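Local coordinates for CCHC-type domain-containing protein (PDB 7C4C), which probably removes nucleotides from the 3' end of RNA as a metal-dependent exonuclease of the RNase D kind and carries zinc knuckles, at residues S37-I42 with G190-I195; R97-D102 with G120-Q125; A44-D49 with R172-I177; Q50-G55 with C103-E108. All blocks are in the same frame, centred on the assembly; numbering follows the deposited sequence.

Contact 1: residues S37-I42 with G190-I195; sequences SIALDI and GDVRHI. With MN (manganese (II) ion), chain H; MN (manganese (II) ion), chain I; ZN (zinc ion), chain E; 5GP (guanosine-5'-monophosphate), chain N.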
# COMPACT_ATOMS: atom_id res chain seq x y z
N SER A 37 -17.12 -1.71 8.17
CA SER A 37 -15.74 -1.33 8.38
C SER A 37 -15.64 0.18 8.57
O SER A 37 -16.33 0.95 7.90
CB SER A 37 -14.87 -1.77 7.20
OG SER A 37 -15.01 -3.16 6.97
N ILE A 38 -14.77 0.60 9.48
CA ILE A 38 -14.51 2.01 9.72
C ILE A 38 -13.01 2.21 9.72
O ILE A 38 -12.31 1.62 10.55
CB ILE A 38 -15.08 2.49 11.06
CG1 ILE A 38 -16.54 2.07 11.19
CG2 ILE A 38 -14.94 3.99 11.20
CD1 ILE A 38 -17.14 2.38 12.55
N ALA A 39 -12.51 3.01 8.78
CA ALA A 39 -11.11 3.42 8.83
C ALA A 39 -10.93 4.44 9.94
O ALA A 39 -11.79 5.31 10.14
CB ALA A 39 -10.69 4.03 7.50
N LEU A 40 -9.82 4.36 10.65
CA LEU A 40 -9.56 5.23 11.78
C LEU A 40 -8.14 5.77 11.72
O LEU A 40 -7.23 5.10 11.24
CB LEU A 40 -9.76 4.51 13.10
CG LEU A 40 -11.19 4.19 13.50
CD1 LEU A 40 -11.15 3.40 14.80
CD2 LEU A 40 -12.00 5.47 13.67
N ASP A 41 -7.98 7.00 12.23
CA ASP A 41 -6.67 7.62 12.36
C ASP A 41 -6.78 8.74 13.40
O ASP A 41 -7.88 9.19 13.74
CB ASP A 41 -6.18 8.14 11.00
CG ASP A 41 -4.69 8.44 10.98
OD1 ASP A 41 -3.89 7.59 11.45
OD2 ASP A 41 -4.32 9.52 10.47
N ILE A 42 -5.63 9.19 13.91
CA ILE A 42 -5.56 10.16 14.99
C ILE A 42 -4.55 11.23 14.64
O ILE A 42 -3.46 10.93 14.15
CB ILE A 42 -5.18 9.48 16.32
CG1 ILE A 42 -6.31 8.57 16.78
CG2 ILE A 42 -4.86 10.49 17.41
CD1 ILE A 42 -6.01 7.91 18.08
N GLY A 190 -7.45 12.97 4.46
CA GLY A 190 -6.81 12.12 3.46
C GLY A 190 -6.32 10.81 4.03
O GLY A 190 -6.44 9.76 3.38
N ASP A 191 -5.79 10.84 5.25
CA ASP A 191 -5.28 9.61 5.85
C ASP A 191 -6.37 8.55 5.96
O ASP A 191 -6.16 7.41 5.55
CB ASP A 191 -4.63 9.92 7.20
CG ASP A 191 -3.21 10.48 7.05
OD1 ASP A 191 -2.87 11.00 5.96
OD2 ASP A 191 -2.41 10.41 8.02
N VAL A 192 -7.57 8.90 6.46
CA VAL A 192 -8.58 7.84 6.59
C VAL A 192 -9.13 7.45 5.22
O VAL A 192 -9.45 6.27 5.00
CB VAL A 192 -9.72 8.21 7.57
CG1 VAL A 192 -9.28 7.98 9.00
CG2 VAL A 192 -10.19 9.64 7.38
N ARG A 193 -9.25 8.40 4.29
CA ARG A 193 -9.61 8.06 2.91
C ARG A 193 -8.65 7.04 2.32
O ARG A 193 -9.08 6.12 1.61
CB ARG A 193 -9.63 9.30 2.01
CG ARG A 193 -10.75 10.28 2.23
CD ARG A 193 -10.90 11.23 1.04
NE ARG A 193 -11.60 12.44 1.45
CZ ARG A 193 -11.01 13.60 1.70
NH1 ARG A 193 -9.69 13.73 1.56
NH2 ARG A 193 -11.73 14.65 2.10
N HIS A 194 -7.35 7.20 2.56
CA HIS A 194 -6.40 6.26 2.00
C HIS A 194 -6.57 4.89 2.62
O HIS A 194 -6.41 3.87 1.93
CB HIS A 194 -4.96 6.74 2.21
CG HIS A 194 -4.65 8.05 1.57
ND1 HIS A 194 -3.76 8.95 2.12
CD2 HIS A 194 -5.09 8.61 0.42
CE1 HIS A 194 -3.67 10.01 1.34
NE2 HIS A 194 -4.47 9.83 0.30
N ILE A 195 -6.89 4.84 3.91
CA ILE A 195 -7.00 3.56 4.61
C ILE A 195 -8.18 2.76 4.08
O ILE A 195 -8.04 1.58 3.76
CB ILE A 195 -7.12 3.79 6.13
CG1 ILE A 195 -5.81 4.37 6.68
CG2 ILE A 195 -7.54 2.48 6.85
CD1 ILE A 195 -5.90 4.78 8.16
MN MN H . -2.72 11.01 10.12
MN MN I . -1.87 7.61 11.91
ZN ZN E . -5.36 11.74 -0.49
P 5GP N . -0.07 9.74 11.41
O1P 5GP N . 0.62 10.15 10.14
O2P 5GP N . -1.59 9.73 11.32
O3P 5GP N . 0.50 8.51 12.08
O5' 5GP N . 0.23 10.91 12.45
C5' 5GP N . -0.36 10.89 13.75
C4' 5GP N . 0.31 11.84 14.71
O4' 5GP N . 1.70 11.47 14.89
C3' 5GP N . 0.36 13.30 14.31
O3' 5GP N . -0.85 14.00 14.54
C2' 5GP N . 1.53 13.83 15.14
O2' 5GP N . 1.13 14.04 16.48
C1' 5GP N . 2.48 12.63 15.10
N9 5GP N . 3.46 12.74 14.01
C8 5GP N . 3.35 12.17 12.80
N7 5GP N . 4.45 12.48 12.06
C5 5GP N . 5.23 13.25 12.84
C6 5GP N . 6.46 13.84 12.62
O6 5GP N . 7.01 13.69 11.50
N1 5GP N . 7.02 14.56 13.61
C2 5GP N . 6.41 14.72 14.80
N2 5GP N . 7.01 15.46 15.76
N3 5GP N . 5.21 14.15 15.04
C4 5GP N . 4.61 13.40 14.07
O HOH W 1 -7.69 11.99 -0.32
O HOH W 2 -2.00 5.65 12.64
O HOH W 3 -2.18 8.29 14.02
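Asp-41 and Asp-191 meet over a manganese ion. Asp-41 OD2 binds that ion at 2.2 Å and Asp-191 OD2 binds it at the same length, while the phosphate oxygen O2P of the GMP and Glu-43 complete the ligands found. The other oxygen of the Asp-41 carboxylate, OD1, holds the second manganese at 2.1 Å, so one side chain straddles both metals, and O2P, bound to each of them, is a second bridge. O3P and two waters also bind the second ion. Asp-41 reaches the pair because its CG stands anti to the backbone N (chi1 -163°).

Behind the metals the packing is mostly apolar. Val-192 CG1 lies 3.6 Å from Asp-41 N, next to where the carboxylate side chain leaves the strand. One turn on, Ile-195 sets CG2 3.6 Å from Ala-39 CB and its CD1 near Leu-40 O. Ala-39 faces the helix, consistent with the close 7.3 Å approach of the short axes, at 144°. On another side of the helix, His-194 NE2 binds a zinc ion together with Glu-158 and a water.

Only 3.2 Å separates Asp-41 OD2 from Asp-191 OD2, an approach probably tolerated because both oxygens bind the same manganese ion. The site is consistent with two-metal-ion phosphodiester hydrolysis, as in DEDD exonucleases, with GMP lying where a cleaved nucleotide would.

Contact 2: residues R97-D102 with G120-Q125; sequences RKLFFD and GVLDLQ. With 5GP (guanosine-5'-monophosphate), chain P.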
# COMPACT_ATOMS: atom_id res chain seq x y z
N ARG A 97 -15.36 -3.89 11.78
CA ARG A 97 -13.92 -3.89 11.60
C ARG A 97 -13.37 -2.47 11.71
O ARG A 97 -13.94 -1.53 11.16
CB ARG A 97 -13.57 -4.49 10.24
CG ARG A 97 -12.10 -4.43 9.91
CD ARG A 97 -11.76 -5.13 8.59
NE ARG A 97 -11.85 -6.59 8.68
CZ ARG A 97 -12.70 -7.34 7.98
NH1 ARG A 97 -13.55 -6.78 7.13
NH2 ARG A 97 -12.70 -8.66 8.13
N LYS A 98 -12.27 -2.30 12.45
CA LYS A 98 -11.60 -1.01 12.55
C LYS A 98 -10.29 -1.09 11.78
O LYS A 98 -9.41 -1.87 12.15
CB LYS A 98 -11.34 -0.61 14.00
CG LYS A 98 -12.38 -1.08 15.00
CD LYS A 98 -13.72 -0.44 14.76
CE LYS A 98 -14.66 -0.74 15.91
NZ LYS A 98 -14.65 -2.18 16.29
N LEU A 99 -10.16 -0.28 10.74
CA LEU A 99 -8.98 -0.30 9.90
C LEU A 99 -8.03 0.81 10.33
O LEU A 99 -8.40 1.99 10.35
CB LEU A 99 -9.36 -0.15 8.43
CG LEU A 99 -10.34 -1.21 7.90
CD1 LEU A 99 -11.24 -0.54 6.88
CD2 LEU A 99 -9.63 -2.40 7.29
N PHE A 100 -6.80 0.43 10.68
CA PHE A 100 -5.72 1.36 10.93
C PHE A 100 -4.65 1.15 9.87
O PHE A 100 -4.63 0.13 9.17
CB PHE A 100 -5.11 1.15 12.33
CG PHE A 100 -6.05 1.47 13.46
CD1 PHE A 100 -7.06 0.58 13.81
CD2 PHE A 100 -5.93 2.65 14.18
CE1 PHE A 100 -7.94 0.86 14.84
CE2 PHE A 100 -6.81 2.94 15.22
CZ PHE A 100 -7.82 2.04 15.54
N PHE A 101 -3.75 2.13 9.77
CA PHE A 101 -2.48 1.96 9.07
C PHE A 101 -1.40 2.25 10.11
O PHE A 101 -1.19 3.41 10.47
CB PHE A 101 -2.37 2.89 7.87
CG PHE A 101 -1.25 2.51 6.93
CD1 PHE A 101 -1.46 1.56 5.94
CD2 PHE A 101 -0.01 3.10 7.04
CE1 PHE A 101 -0.44 1.21 5.06
CE2 PHE A 101 1.04 2.75 6.15
CZ PHE A 101 0.83 1.81 5.17
N ASP A 102 -0.73 1.19 10.59
CA ASP A 102 0.13 1.25 11.78
C ASP A 102 -0.66 1.71 12.99
O ASP A 102 -0.86 2.91 13.20
CB ASP A 102 1.37 2.15 11.61
CG ASP A 102 2.29 2.14 12.86
OD1 ASP A 102 2.03 1.31 13.76
OD2 ASP A 102 3.30 2.88 12.93
N GLY A 120 -12.01 -5.86 17.03
CA GLY A 120 -12.16 -5.99 15.59
C GLY A 120 -11.22 -5.12 14.78
O GLY A 120 -11.62 -4.58 13.75
N VAL A 121 -10.00 -4.97 15.24
CA VAL A 121 -9.00 -4.12 14.61
C VAL A 121 -8.27 -4.91 13.53
O VAL A 121 -8.03 -6.11 13.69
CB VAL A 121 -8.01 -3.59 15.67
CG1 VAL A 121 -6.93 -2.74 15.05
CG2 VAL A 121 -8.77 -2.83 16.75
N LEU A 122 -7.93 -4.23 12.43
CA LEU A 122 -7.12 -4.81 11.36
C LEU A 122 -6.13 -3.74 10.89
O LEU A 122 -6.56 -2.67 10.45
CB LEU A 122 -7.98 -5.28 10.19
CG LEU A 122 -7.19 -5.69 8.95
CD1 LEU A 122 -6.52 -7.01 9.24
CD2 LEU A 122 -8.09 -5.82 7.72
N ASP A 123 -4.82 -4.01 11.00
CA ASP A 123 -3.80 -3.02 10.65
C ASP A 123 -3.33 -3.30 9.22
O ASP A 123 -2.74 -4.36 8.95
CB ASP A 123 -2.66 -3.04 11.66
CG ASP A 123 -1.58 -1.97 11.38
OD1 ASP A 123 -1.74 -1.18 10.43
OD2 ASP A 123 -0.61 -1.88 12.18
N LEU A 124 -3.57 -2.37 8.30
CA LEU A 124 -3.26 -2.67 6.89
C LEU A 124 -1.78 -2.54 6.57
O LEU A 124 -1.30 -3.22 5.66
CB LEU A 124 -4.06 -1.80 5.92
CG LEU A 124 -5.57 -1.88 6.10
CD1 LEU A 124 -6.25 -0.73 5.34
CD2 LEU A 124 -6.07 -3.20 5.63
N GLN A 125 -1.05 -1.68 7.27
CA GLN A 125 0.40 -1.72 7.15
C GLN A 125 0.91 -3.10 7.52
O GLN A 125 1.77 -3.67 6.84
CB GLN A 125 1.06 -0.66 8.03
CG GLN A 125 2.56 -0.51 7.80
CD GLN A 125 3.26 0.39 8.83
OE1 GLN A 125 3.25 0.09 10.02
NE2 GLN A 125 3.89 1.47 8.36
P 5GP P . 9.84 4.38 6.75
O1P 5GP P . 10.58 3.36 5.91
O2P 5GP P . 10.50 4.67 8.08
O3P 5GP P . 9.39 5.61 6.01
O5' 5GP P . 8.47 3.65 7.14
C5' 5GP P . 7.30 4.40 7.43
C4' 5GP P . 6.47 3.75 8.51
O4' 5GP P . 7.34 3.06 9.46
C3' 5GP P . 5.62 4.69 9.37
O3' 5GP P . 4.36 5.00 8.81
C2' 5GP P . 5.54 3.96 10.70
O2' 5GP P . 4.55 2.94 10.65
C1' 5GP P . 6.92 3.31 10.78
N9 5GP P . 7.92 4.20 11.41
C8 5GP P . 9.17 4.40 10.95
N7 5GP P . 9.82 5.27 11.76
C5 5GP P . 8.97 5.62 12.74
C6 5GP P . 9.08 6.47 13.84
O6 5GP P . 10.16 7.08 14.03
N1 5GP P . 8.04 6.62 14.66
C2 5GP P . 6.88 5.97 14.46
N2 5GP P . 5.83 6.14 15.30
N3 5GP P . 6.75 5.14 13.40
C4 5GP P . 7.77 4.95 12.53
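Lys-98 N donates to Gly-120 O at 2.7 Å, the first bond of the tight seam between the parallel strands 97-100 and 121-123. Leu-122 N donates to Lys-98 O, Phe-100 N to Leu-122 O and, nearly straight (175°), Leu-124 N to Phe-100 O. On one face of the sheet Leu-99 CD2 lies alongside Leu-122 CD2 at 3.8 Å, next to Ile-195 of helix 182-202; on the other, Phe-100 CD1 meets Val-121 CG1 at 3.5 Å.

Where the strands end, Asp-123 OD1 takes Asp-102 N on its syn side, tilted from the carboxylate plane, at 2.6 Å and, weakly, Gln-125 N, an N-cap bond. Gln-125 CB sits over the centre of the Phe-101 ring in a CH-pi contact. With CG anti to the backbone N (chi1 -171°) and the chain extended beyond, Gln-125 carries NE2 to a GMP, whose O2' accepts from NE2 (2.8 Å) and donates to Asp-102 OD2 (2.6 Å). Arg-141 and Ser-142 also hold the amide.

The Gly-120 and Arg-97 end is looser and partly exposed: Arg-97 CD brushes Leu-122 CD2 while its guanidinium pairs with Glu-216. This is a beta-alpha-beta crossover through helix 104-114, at the sheet edge of the RNase H-like exonuclease fold.

Contact 3: residues A44-D49 with R172-I177; sequences AFCTTD and RPVWDI. With 5GP (guanosine-5'-monophosphate), chain N.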
# COMPACT_ATOMS: atom_id res chain seq x y z
N ALA A 44 -2.56 14.32 16.72
CA ALA A 44 -2.27 14.72 18.10
C ALA A 44 -1.21 15.82 18.13
O ALA A 44 -0.47 16.01 17.17
CB ALA A 44 -1.79 13.53 18.94
N PHE A 45 -1.13 16.53 19.26
CA PHE A 45 -0.10 17.54 19.45
C PHE A 45 1.28 16.90 19.31
O PHE A 45 1.53 15.79 19.79
CB PHE A 45 -0.15 18.21 20.84
CG PHE A 45 -1.42 18.97 21.16
CD1 PHE A 45 -2.58 18.82 20.41
CD2 PHE A 45 -1.44 19.83 22.26
CE1 PHE A 45 -3.74 19.52 20.75
CE2 PHE A 45 -2.59 20.52 22.62
CZ PHE A 45 -3.74 20.37 21.86
N CYS A 46 2.19 17.62 18.65
CA CYS A 46 3.56 17.15 18.54
C CYS A 46 4.29 17.36 19.86
O CYS A 46 4.03 18.32 20.59
CB CYS A 46 4.26 17.87 17.39
SG CYS A 46 3.40 17.62 15.80
N THR A 47 5.17 16.45 20.18
CA THR A 47 5.88 16.53 21.42
C THR A 47 7.29 17.05 21.23
O THR A 47 7.92 16.78 20.25
CB THR A 47 5.87 15.17 22.13
OG1 THR A 47 6.75 14.27 21.47
CG2 THR A 47 4.51 14.58 22.06
N THR A 48 7.69 17.92 22.14
CA THR A 48 9.02 18.52 22.20
C THR A 48 10.09 17.52 22.50
O THR A 48 11.20 17.61 22.04
CB THR A 48 9.10 19.69 23.22
OG1 THR A 48 9.63 19.25 24.49
CG2 THR A 48 7.74 20.31 23.43
N ASP A 49 9.72 16.55 23.32
CA ASP A 49 10.64 15.56 23.81
C ASP A 49 10.94 14.42 22.89
O ASP A 49 10.68 14.46 21.70
CB ASP A 49 10.10 14.99 25.11
N ARG A 172 6.33 22.68 17.12
CA ARG A 172 5.03 23.29 17.37
C ARG A 172 4.02 22.17 17.55
O ARG A 172 4.15 21.15 16.85
CB ARG A 172 4.67 24.21 16.18
CG ARG A 172 3.54 25.23 16.34
CD ARG A 172 3.30 25.58 17.78
NE ARG A 172 2.09 26.38 18.00
CZ ARG A 172 0.85 25.91 17.92
NH1 ARG A 172 -0.18 26.72 18.17
NH2 ARG A 172 0.63 24.65 17.58
N PRO A 173 3.08 22.27 18.50
CA PRO A 173 1.98 21.28 18.55
C PRO A 173 1.27 21.07 17.22
O PRO A 173 0.91 19.93 16.91
CB PRO A 173 1.02 21.86 19.60
CG PRO A 173 1.71 23.11 20.15
CD PRO A 173 3.15 23.00 19.77
N VAL A 174 1.05 22.15 16.45
CA VAL A 174 0.39 22.16 15.14
C VAL A 174 -1.11 22.02 15.31
O VAL A 174 -1.88 22.92 14.92
CB VAL A 174 0.93 21.05 14.21
CG1 VAL A 174 0.18 21.05 12.89
CG2 VAL A 174 2.43 21.22 13.97
N TRP A 175 -1.55 20.91 15.89
CA TRP A 175 -2.95 20.52 15.90
C TRP A 175 -3.74 21.11 17.05
O TRP A 175 -4.85 20.66 17.33
CB TRP A 175 -3.07 19.00 15.93
CG TRP A 175 -2.62 18.36 14.67
CD1 TRP A 175 -1.46 17.66 14.47
CD2 TRP A 175 -3.32 18.35 13.42
NE1 TRP A 175 -1.41 17.20 13.17
CE2 TRP A 175 -2.53 17.61 12.51
CE3 TRP A 175 -4.54 18.88 12.99
CZ2 TRP A 175 -2.92 17.40 11.18
CZ3 TRP A 175 -4.93 18.67 11.67
CH2 TRP A 175 -4.12 17.94 10.78
N ASP A 176 -3.20 22.11 17.73
CA ASP A 176 -3.94 22.76 18.80
C ASP A 176 -4.69 24.00 18.35
O ASP A 176 -5.46 24.55 19.13
CB ASP A 176 -2.99 23.12 19.95
CG ASP A 176 -1.82 23.97 19.49
OD1 ASP A 176 -1.32 23.76 18.37
OD2 ASP A 176 -1.42 24.86 20.27
N ILE A 177 -4.50 24.43 17.10
CA ILE A 177 -5.17 25.63 16.62
C ILE A 177 -6.67 25.39 16.51
O ILE A 177 -7.13 24.35 15.99
CB ILE A 177 -4.59 26.06 15.26
CG1 ILE A 177 -3.07 25.92 15.25
CG2 ILE A 177 -4.98 27.48 14.96
CD1 ILE A 177 -2.45 26.07 13.88
P 5GP N . -0.07 9.74 11.41
O1P 5GP N . 0.62 10.15 10.14
O2P 5GP N . -1.59 9.73 11.32
O3P 5GP N . 0.50 8.51 12.08
O5' 5GP N . 0.23 10.91 12.45
C5' 5GP N . -0.36 10.89 13.75
C4' 5GP N . 0.31 11.84 14.71
O4' 5GP N . 1.70 11.47 14.89
C3' 5GP N . 0.36 13.30 14.31
O3' 5GP N . -0.85 14.00 14.54
C2' 5GP N . 1.53 13.83 15.14
O2' 5GP N . 1.13 14.04 16.48
C1' 5GP N . 2.48 12.63 15.10
N9 5GP N . 3.46 12.74 14.01
C8 5GP N . 3.35 12.17 12.80
N7 5GP N . 4.45 12.48 12.06
C5 5GP N . 5.23 13.25 12.84
C6 5GP N . 6.46 13.84 12.62
O6 5GP N . 7.01 13.69 11.50
N1 5GP N . 7.02 14.56 13.61
C2 5GP N . 6.41 14.72 14.80
N2 5GP N . 7.01 15.46 15.76
N3 5GP N . 5.21 14.15 15.04
C4 5GP N . 4.61 13.40 14.07
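Cys-46 N and Pro-173 O make the one direct hydrogen bond between these two loops, 3.2 Å long with 160° at the hydrogen. The donor lies in the carbonyl plane, on a lone pair. The same oxygen also accepts Trp-175 N from its own loop, so two N-H groups grip it and tie the approach of residues 44-49 to the tight turn centred on Val-174. Beside this bond, Cys-46 CB comes within 3.3 Å of Arg-172 O.

Apolar and CH-pi packing centres on Phe-45. Asp-176 CB sits over one face of its ring, offset toward the rim, 3.8 Å from the centroid, while Phe-45 CB rests against Pro-173 CB at 4.0 Å. The benzyl group gets there with CG anti to the carbonyl carbon (chi1 -62°), which carries the ring along the turn from Val-174 to Ile-177. The sulfur of Cys-46 touches Val-174 CG2.

The polar contacts with the nucleotide fall on Ala-44. Its N donates to O3' of the GMP at 2.8 Å, and its carbonyl O accepts from O2' at 2.6 Å, so both ribose hydroxyls are read by a single residue's backbone. Trp-175 CD1 approaches that same Ala-44 O at 3.3 Å, which brings the indole alongside the sugar.

Trp-175 is buried between two helices: it packs on Val-163 and Met-167 of helix 162-169, and on Tyr-187 of helix 182-202, with Phe-184 meeting it edge-to-face. Ser-58 of strand 57-64 hydrogen-bonds to its carbonyl; the contact lies beside the GMP ribose, where strand 37-44 runs into its loop.

Contact 4: residues Q50-G55 with C103-E108; sequences QAKQLG and CRRDVE. With 5GP (guanosine-5'-monophosphate), chain P.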
# COMPACT_ATOMS: atom_id res chain seq x y z
N GLN A 50 11.58 13.43 23.49
CA GLN A 50 11.98 12.20 22.84
C GLN A 50 11.10 11.02 23.17
O GLN A 50 11.49 9.90 22.94
N ALA A 51 9.97 11.23 23.81
CA ALA A 51 9.07 10.14 24.12
C ALA A 51 8.40 9.66 22.84
O ALA A 51 8.18 10.44 21.94
CB ALA A 51 8.05 10.57 25.14
N LYS A 52 8.10 8.38 22.75
CA LYS A 52 7.46 7.85 21.56
C LYS A 52 5.95 8.02 21.57
O LYS A 52 5.30 7.90 20.57
CB LYS A 52 7.82 6.38 21.34
CG LYS A 52 8.67 5.72 22.42
CD LYS A 52 8.25 4.27 22.61
CE LYS A 52 9.02 3.55 23.69
NZ LYS A 52 10.13 2.71 23.17
N GLN A 53 5.41 8.34 22.71
CA GLN A 53 3.98 8.50 22.91
C GLN A 53 3.43 9.66 22.08
O GLN A 53 4.04 10.73 22.01
CB GLN A 53 3.67 8.74 24.39
CG GLN A 53 3.96 7.56 25.32
CD GLN A 53 5.44 7.17 25.37
OE1 GLN A 53 6.33 8.02 25.37
NE2 GLN A 53 5.71 5.86 25.39
N LEU A 54 2.27 9.45 21.46
CA LEU A 54 1.56 10.58 20.86
C LEU A 54 1.27 11.64 21.91
O LEU A 54 1.02 11.34 23.09
CB LEU A 54 0.25 10.12 20.24
CG LEU A 54 0.35 9.28 18.96
CD1 LEU A 54 -1.06 8.91 18.45
CD2 LEU A 54 1.14 10.06 17.92
N GLY A 55 1.28 12.89 21.48
CA GLY A 55 0.86 13.96 22.36
C GLY A 55 -0.65 13.95 22.54
O GLY A 55 -1.36 13.02 22.14
N CYS A 103 -1.10 0.77 13.82
CA CYS A 103 -2.02 1.06 14.91
C CYS A 103 -1.33 1.29 16.24
O CYS A 103 -2.01 1.65 17.20
CB CYS A 103 -3.02 -0.08 15.08
SG CYS A 103 -2.30 -1.60 15.73
N ARG A 104 0.00 1.09 16.31
CA ARG A 104 0.72 0.98 17.59
C ARG A 104 0.50 2.19 18.49
O ARG A 104 -0.03 2.08 19.60
CB ARG A 104 2.22 0.77 17.32
CG ARG A 104 2.56 -0.62 16.84
CD ARG A 104 3.98 -0.71 16.34
NE ARG A 104 4.22 0.18 15.22
CZ ARG A 104 5.38 0.28 14.57
NH1 ARG A 104 6.41 -0.48 14.93
NH2 ARG A 104 5.51 1.13 13.57
N ARG A 105 0.93 3.36 18.03
CA ARG A 105 0.80 4.55 18.86
C ARG A 105 -0.65 5.01 18.98
O ARG A 105 -1.04 5.56 20.02
CB ARG A 105 1.67 5.66 18.30
CG ARG A 105 3.01 5.14 17.86
CD ARG A 105 4.11 5.62 18.76
NE ARG A 105 4.05 5.05 20.11
CZ ARG A 105 4.72 3.96 20.49
NH1 ARG A 105 5.47 3.31 19.61
NH2 ARG A 105 4.64 3.53 21.75
N ASP A 106 -1.47 4.81 17.94
CA ASP A 106 -2.86 5.23 18.02
C ASP A 106 -3.59 4.46 19.10
O ASP A 106 -4.37 5.03 19.88
CB ASP A 106 -3.55 5.05 16.67
CG ASP A 106 -2.94 5.91 15.57
OD1 ASP A 106 -2.21 6.88 15.89
OD2 ASP A 106 -3.19 5.63 14.38
N VAL A 107 -3.35 3.15 19.16
CA VAL A 107 -3.98 2.30 20.16
C VAL A 107 -3.46 2.64 21.55
O VAL A 107 -4.22 2.64 22.52
CB VAL A 107 -3.74 0.83 19.79
CG1 VAL A 107 -3.37 0.02 21.02
CG2 VAL A 107 -4.96 0.28 19.11
N GLU A 108 -2.17 2.92 21.67
CA GLU A 108 -1.64 3.40 22.94
C GLU A 108 -2.39 4.64 23.41
O GLU A 108 -2.81 4.73 24.57
CB GLU A 108 -0.15 3.70 22.79
CG GLU A 108 0.53 4.07 24.07
CD GLU A 108 1.96 4.47 23.81
OE1 GLU A 108 2.21 5.00 22.71
OE2 GLU A 108 2.82 4.23 24.68
P 5GP P . 9.84 4.38 6.75
O1P 5GP P . 10.58 3.36 5.91
O2P 5GP P . 10.50 4.67 8.08
O3P 5GP P . 9.39 5.61 6.01
O5' 5GP P . 8.47 3.65 7.14
C5' 5GP P . 7.30 4.40 7.43
C4' 5GP P . 6.47 3.75 8.51
O4' 5GP P . 7.34 3.06 9.46
C3' 5GP P . 5.62 4.69 9.37
O3' 5GP P . 4.36 5.00 8.81
C2' 5GP P . 5.54 3.96 10.70
O2' 5GP P . 4.55 2.94 10.65
C1' 5GP P . 6.92 3.31 10.78
N9 5GP P . 7.92 4.20 11.41
C8 5GP P . 9.17 4.40 10.95
N7 5GP P . 9.82 5.27 11.76
C5 5GP P . 8.97 5.62 12.74
C6 5GP P . 9.08 6.47 13.84
O6 5GP P . 10.16 7.08 14.03
N1 5GP P . 8.04 6.62 14.66
C2 5GP P . 6.88 5.97 14.46
N2 5GP P . 5.83 6.14 15.30
N3 5GP P . 6.75 5.14 13.40
C4 5GP P . 7.77 4.95 12.53
O HOH W 4 0.60 6.95 21.85
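The aliphatic chain of Lys-52 lies over one face of the Arg-105 guanidinium: Lys-52 CB stands over its centre, 4.0 Å from Arg-105 CZ, and Lys-52 CD follows over the same group. The arginine chain bends at chi2 (-110°) and again at chi3, and this fold brings the guanidinium back over its own helix. There it forms a salt bridge with Glu-108, NE and NH2 both hydrogen-bonding side-on to one oxygen, OE1. Arg-105 NH2 is 3.0 Å from Glu-108 OE1, and both nitrogens come from the same face of the carboxylate. NH1 forms a salt bridge with Glu-235.

Glu-108 reaches this pairing with an extended chain, CG anti to the backbone N (chi1 -174°). Its other oxygen, OE2, takes a hydrogen bond from Val-232 N and a weak, 3.4 Å one from Gln-53 NE2, whose side chain kinks at chi2 to get there, with amide and carboxylate planes 65° apart. One water links the two segments: it accepts from Leu-54 N and donates to Arg-105 O and to Glu-108 OE1, the last at 2.7 Å. That oxygen thus has three donors.

Leu-54 slants across Arg-105, CG to CB at 3.9 Å, and extends CD1 to within 3.5 Å of OD1 of Asp-106, a residue of the manganese site, so the loop flanks the active site. It also touches the GMP bound at the two manganese ions.

The loop 50-55, between strands 37-44 and 57-64, thus packs on the first turn of helix 104-114. Tyr-226 of helix 212-226 packs on Arg-104 and Arg-105, Pro-231 on Gln-53 and Glu-108, and Asp-106 meets Asp-41 and Ile-42 of strand 37-44.

In the fold
Contacts 2, 3 and 4 all lie inside the chain loop closed by contact 1. Contacts 1 and 2, with centres 9 Å apart, share the sheet: Leu-40 N lies 2.8 Å from Leu-99 O, a probable hydrogen bond. Contacts 1 and 3 are 21 Å apart between centres, yet hold the same GMP, the first at its phosphate with the manganese ions and the second at its ribose. Contact 4, its centre 13 Å from that of contact 3, adds Leu-54 beside that nucleotide; its Asp-106 OD2 lies 3.6 Å from Asp-41 OD1. Contacts 2 and 4 border a second GMP and are joined by Asp-123 OD2 and Cys-103 N, 3.2 Å apart.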